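PDB 3GUE: UTP-glucose-1-phosphate uridylyltransferase 2 from Trypanosoma brucei, which probably catalyses the reaction of UTP with alpha-D-glucose 1-phosphate to give UDP-glucose and diphosphate. Local coordinates for residues E25-H30 against L198-K203; K314-M317 against V323-L326. One frame throughout, in Å; residues are numbered along the deposited sequence.

Contact 1. Residues E25-H30 against L198-K203; sequences EEKCIH and LYSSGK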
loop_
_atom_site.group_PDB
_atom_site.type_symbol
_atom_site.label_atom_id
_atom_site.label_comp_id
_atom_site.label_asym_id
_atom_site.label_seq_id
_atom_site.Cartn_x
_atom_site.Cartn_y
_atom_site.Cartn_z
ATOM N N GLU A 25 -18.786 12.969 1.894
ATOM C CA GLU A 25 -19.090 13.401 0.533
ATOM C C GLU A 25 -20.287 12.597 -0.006
ATOM O O GLU A 25 -20.351 11.380 0.160
ATOM C CB GLU A 25 -17.830 13.273 -0.341
ATOM C CG GLU A 25 -17.927 13.981 -1.684
ATOM C CD GLU A 25 -18.701 13.161 -2.684
ATOM O OE1 GLU A 25 -18.546 11.928 -2.658
ATOM O OE2 GLU A 25 -19.480 13.739 -3.472
ATOM N N GLU A 26 -21.250 13.312 -0.595
ATOM C CA GLU A 26 -22.471 12.740 -1.192
ATOM C C GLU A 26 -22.270 11.512 -2.104
ATOM O O GLU A 26 -22.947 10.484 -1.941
ATOM C CB GLU A 26 -23.243 13.863 -1.931
ATOM C CG GLU A 26 -23.678 13.563 -3.391
ATOM C CD GLU A 26 -23.192 14.613 -4.419
ATOM O OE1 GLU A 26 -22.843 15.764 -4.031
ATOM O OE2 GLU A 26 -23.166 14.292 -5.638
ATOM N N LYS A 27 -21.359 11.605 -3.069
ATOM C CA LYS A 27 -21.118 10.469 -3.970
ATOM C C LYS A 27 -20.504 9.278 -3.243
ATOM O O LYS A 27 -20.808 8.151 -3.574
ATOM C CB LYS A 27 -20.316 10.850 -5.209
ATOM C CG LYS A 27 -21.093 11.640 -6.234
ATOM C CD LYS A 27 -22.059 10.798 -7.065
ATOM C CE LYS A 27 -22.696 11.674 -8.138
ATOM N NZ LYS A 27 -23.847 11.022 -8.822
ATOM N N CYS A 28 -19.657 9.535 -2.247
ATOM C CA CYS A 28 -19.094 8.449 -1.425
ATOM C C CYS A 28 -20.205 7.691 -0.666
ATOM O O CYS A 28 -20.206 6.452 -0.624
ATOM C CB CYS A 28 -18.025 8.971 -0.462
ATOM S SG CYS A 28 -17.557 7.765 0.804
ATOM N N ILE A 29 -21.148 8.432 -0.079
ATOM C CA ILE A 29 -22.295 7.820 0.617
ATOM C C ILE A 29 -23.045 6.903 -0.364
ATOM O O ILE A 29 -23.270 5.738 -0.074
ATOM C CB ILE A 29 -23.229 8.873 1.272
ATOM C CG1 ILE A 29 -22.479 9.646 2.376
ATOM C CG2 ILE A 29 -24.517 8.198 1.828
ATOM C CD1 ILE A 29 -23.131 10.918 2.834
ATOM N N HIS A 30 -23.372 7.437 -1.534
ATOM C CA HIS A 30 -24.047 6.690 -2.607
ATOM C C HIS A 30 -23.314 5.394 -3.035
ATOM O O HIS A 30 -23.931 4.335 -3.114
ATOM C CB HIS A 30 -24.330 7.644 -3.783
ATOM C CG HIS A 30 -24.819 6.975 -5.030
ATOM N ND1 HIS A 30 -24.407 7.360 -6.286
ATOM C CD2 HIS A 30 -25.688 5.954 -5.217
ATOM C CE1 HIS A 30 -24.993 6.600 -7.194
ATOM N NE2 HIS A 30 -25.779 5.742 -6.572
ATOM N N LEU A 198 -10.547 12.627 -5.919
ATOM C CA LEU A 198 -10.017 13.536 -6.949
ATOM C C LEU A 198 -11.144 14.251 -7.715
ATOM O O LEU A 198 -11.067 15.458 -7.971
ATOM C CB LEU A 198 -9.076 12.790 -7.922
ATOM C CG LEU A 198 -7.612 12.600 -7.514
ATOM C CD1 LEU A 198 -6.845 11.773 -8.599
ATOM C CD2 LEU A 198 -6.929 13.934 -7.215
ATOM N N TYR A 199 -12.176 13.490 -8.087
ATOM C CA TYR A 199 -13.306 13.989 -8.886
ATOM C C TYR A 199 -14.188 14.919 -8.067
ATOM O O TYR A 199 -14.420 16.055 -8.459
ATOM C CB TYR A 199 -14.167 12.819 -9.400
ATOM C CG TYR A 199 -15.262 13.216 -10.392
ATOM C CD1 TYR A 199 -14.946 13.848 -11.604
ATOM C CD2 TYR A 199 -16.613 12.948 -10.124
ATOM C CE1 TYR A 199 -15.925 14.192 -12.501
ATOM C CE2 TYR A 199 -17.604 13.293 -11.026
ATOM C CZ TYR A 199 -17.255 13.915 -12.203
ATOM O OH TYR A 199 -18.229 14.271 -13.097
ATOM N N SER A 200 -14.652 14.419 -6.922
ATOM C CA SER A 200 -15.603 15.180 -6.118
ATOM C C SER A 200 -14.997 16.360 -5.352
ATOM O O SER A 200 -15.727 17.304 -4.994
ATOM C CB SER A 200 -16.409 14.255 -5.206
ATOM O OG SER A 200 -17.451 13.642 -5.949
ATOM N N SER A 201 -13.683 16.346 -5.114
ATOM C CA SER A 201 -13.042 17.487 -4.414
ATOM C C SER A 201 -12.836 18.720 -5.292
ATOM O O SER A 201 -12.657 19.833 -4.781
ATOM C CB SER A 201 -11.677 17.100 -3.865
ATOM O OG SER A 201 -10.849 16.668 -4.932
ATOM N N GLY A 202 -12.782 18.508 -6.608
ATOM C CA GLY A 202 -12.482 19.591 -7.546
ATOM C C GLY A 202 -10.987 19.679 -7.809
ATOM O O GLY A 202 -10.542 20.541 -8.551
ATOM N N LYS A 203 -10.210 18.787 -7.192
ATOM C CA LYS A 203 -8.766 18.729 -7.457
ATOM C C LYS A 203 -8.515 18.280 -8.910
ATOM O O LYS A 203 -7.672 18.853 -9.571
ATOM C CB LYS A 203 -7.998 17.812 -6.469
ATOM C CG LYS A 203 -7.425 18.529 -5.231
ATOM C CD LYS A 203 -6.248 19.456 -5.610
ATOM C CE LYS A 203 -5.383 19.809 -4.400
ATOM N NZ LYS A 203 -5.829 21.040 -3.758
#
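The first turn of helix 26-40 faces the last turn of helix 194-201, with Lys27 and Ser200 the nearest backbone pair, their CA atoms 7.6 Å apart. Glu25 is the N-cap of helix 26-40, and its carboxylate both closes that end and reaches across the gap. Cys28 N gives its hydrogen to Glu25 OE1 at 2.7 Å, from the syn side but 29° out of the carboxylate plane, while Lys27 N gives its own to Glu25 OE2 at 2.9 Å, from above that plane. A bend at chi2 (-80°) curls the side chain back over the helix start. Two amides at a helix N-terminus would probably favour the ionised carboxylate.

Ser200 OG donates a weak bond to Glu25 OE2 at 3.2 Å; since the serine is modelled in two conformers, this link is tentative. Ser200 CB packs against Glu25 CG at 3.8 Å. Gly202 is the first residue to leave helical angles (positive phi) and the N-cap of helix 203-209; Ser201 OG accepts from Lys203 N in an ST turn. Lys27 NZ hydrogen-bonds Leu321 O, so the lysine offers Ser200 only its aliphatic base, with Lys27 CB 4.1 Å from Ser200 OG.

Contact 2. Residues K314-M317 against V323-L326; sequences KKMM and VLRL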
loop_
_atom_site.group_PDB
_atom_site.type_symbol
_atom_site.label_atom_id
_atom_site.label_comp_id
_atom_site.label_asym_id
_atom_site.label_seq_id
_atom_site.Cartn_x
_atom_site.Cartn_y
_atom_site.Cartn_z
ATOM N N LYS A 314 -11.219 11.810 -16.076
ATOM C CA LYS A 314 -12.274 12.803 -16.077
ATOM C C LYS A 314 -13.439 12.337 -16.942
ATOM O O LYS A 314 -14.597 12.381 -16.512
ATOM C CB LYS A 314 -11.735 14.150 -16.577
ATOM C CG LYS A 314 -12.799 15.193 -16.854
ATOM C CD LYS A 314 -13.331 15.859 -15.588
ATOM C CE LYS A 314 -14.527 16.764 -15.926
ATOM N NZ LYS A 314 -14.239 17.609 -17.145
ATOM N N LYS A 315 -13.111 11.885 -18.155
ATOM C CA LYS A 315 -14.090 11.362 -19.119
ATOM C C LYS A 315 -14.853 10.142 -18.594
ATOM O O LYS A 315 -16.054 10.020 -18.824
ATOM C CB LYS A 315 -13.397 11.034 -20.456
ATOM C CG LYS A 315 -12.870 12.275 -21.169
ATOM C CD LYS A 315 -11.922 11.932 -22.324
ATOM C CE LYS A 315 -12.671 11.683 -23.618
ATOM N NZ LYS A 315 -11.755 11.627 -24.808
ATOM N N MET A 316 -14.165 9.251 -17.883
ATOM C CA MET A 316 -14.833 8.098 -17.272
ATOM C C MET A 316 -15.793 8.535 -16.164
ATOM O O MET A 316 -16.967 8.145 -16.169
ATOM C CB MET A 316 -13.813 7.090 -16.754
ATOM C CG MET A 316 -14.366 5.671 -16.523
ATOM S SD MET A 316 -13.038 4.492 -16.165
ATOM C CE MET A 316 -11.696 5.234 -17.108
ATOM N N MET A 317 -15.307 9.376 -15.249
ATOM C CA MET A 317 -16.094 9.821 -14.100
ATOM C C MET A 317 -17.375 10.534 -14.545
ATOM O O MET A 317 -18.446 10.264 -14.003
ATOM C CB MET A 317 -15.272 10.706 -13.141
ATOM C CG MET A 317 -14.062 10.038 -12.478
ATOM S SD MET A 317 -14.372 8.589 -11.468
ATOM C CE MET A 317 -15.098 9.341 -10.015
ATOM N N VAL A 323 -19.457 7.521 -10.412
ATOM C CA VAL A 323 -19.526 6.193 -9.766
ATOM C C VAL A 323 -18.760 5.089 -10.534
ATOM O O VAL A 323 -19.327 4.425 -11.415
ATOM C CB VAL A 323 -21.034 5.791 -9.446
ATOM C CG1 VAL A 323 -21.133 4.427 -8.759
ATOM C CG2 VAL A 323 -21.682 6.839 -8.572
ATOM N N LEU A 324 -17.471 4.909 -10.205
ATOM C CA LEU A 324 -16.687 3.790 -10.752
ATOM C C LEU A 324 -17.136 2.450 -10.152
ATOM O O LEU A 324 -17.400 2.361 -8.953
ATOM C CB LEU A 324 -15.179 3.957 -10.487
ATOM C CG LEU A 324 -14.463 5.127 -11.155
ATOM C CD1 LEU A 324 -12.988 5.145 -10.784
ATOM C CD2 LEU A 324 -14.647 5.140 -12.684
ATOM N N ARG A 325 -17.187 1.421 -10.999
ATOM C CA ARG A 325 -17.614 0.086 -10.584
ATOM C C ARG A 325 -16.437 -0.717 -10.045
ATOM O O ARG A 325 -16.212 -1.835 -10.503
ATOM C CB ARG A 325 -18.225 -0.689 -11.775
ATOM C CG ARG A 325 -19.301 0.035 -12.553
ATOM C CD ARG A 325 -19.848 -0.807 -13.723
ATOM N NE ARG A 325 -19.205 -0.505 -15.009
ATOM C CZ ARG A 325 -18.139 -1.142 -15.498
ATOM N NH1 ARG A 325 -17.568 -2.126 -14.821
ATOM N NH2 ARG A 325 -17.635 -0.790 -16.676
ATOM N N LEU A 326 -15.665 -0.158 -9.107
ATOM C CA LEU A 326 -14.582 -0.916 -8.486
ATOM C C LEU A 326 -15.166 -2.047 -7.637
ATOM O O LEU A 326 -16.184 -1.858 -6.978
ATOM C CB LEU A 326 -13.698 -0.002 -7.623
ATOM C CG LEU A 326 -12.774 1.018 -8.309
ATOM C CD1 LEU A 326 -12.130 1.908 -7.264
ATOM C CD2 LEU A 326 -11.677 0.341 -9.106
#
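Leu324 meets Met316 and Met317 with no flat group in the interface itself: a branched aliphatic end lies against two thioether chains, and planar rings come in from outside, where Tyr195 touches Leu324 and Phe359 touches Met316. Met317 makes the tighter contact. Its SD sits 3.5 Å from Leu324 CG, with Leu324 CD2 at 3.7 Å and Leu324 CD1 at 3.8 Å, so the sulfur rests against the branch point and both methyls. Bends at chi2 (-59°) and chi3 fold this methionine so that SD, rather than CE, is presented to the leucine. Met316 differs: it is extended as far as SD and bent at chi3, with CG anti to the backbone N (chi1 -161°), and lies beside one branch alone, its CG and its SD each 3.9 Å from Leu324 CD2. Both methionines cross the leucine at about a right angle.

Through these contacts the loop before strand 329-334 packs back on helix 310-319, the helix that follows strand 300-309 of the mixed sheet in this GT-A-type nucleotidyltransferase. Backbones come nearest at Met317 and Val323, whose CA atoms are 6.6 Å apart. Past Leu324 the chain turns sharply in an inverse gamma turn centred on Arg325, closed by a weak bond from Leu326 N to Leu324 O at 3.1 Å.

Overall arrangement
The two contacts lie side by side, centres about 11 Å apart and each about 22 Å from the chain's centre. Contact 1 closes before contact 2 opens, yet the two touch: His30 CE1 of helix 26-40 packs on Val323 CG2 of the loop before strand 329-334 at 3.6 Å, and Tyr199 CD1 of helix 194-201 is 3.5 Å from Met317 CB of helix 310-319. Tyr195 on Leu326 brings helix 194-201 to that loop too, where the N-terminal helical region joins the GT-A-type core. Bound UDP-glucose lies about 14 Å from the Glu25 side chain, and the side chains of Leu324 and UDP-glucose-binding His191 are about 12 Å apart, so the cluster is peripheral packing.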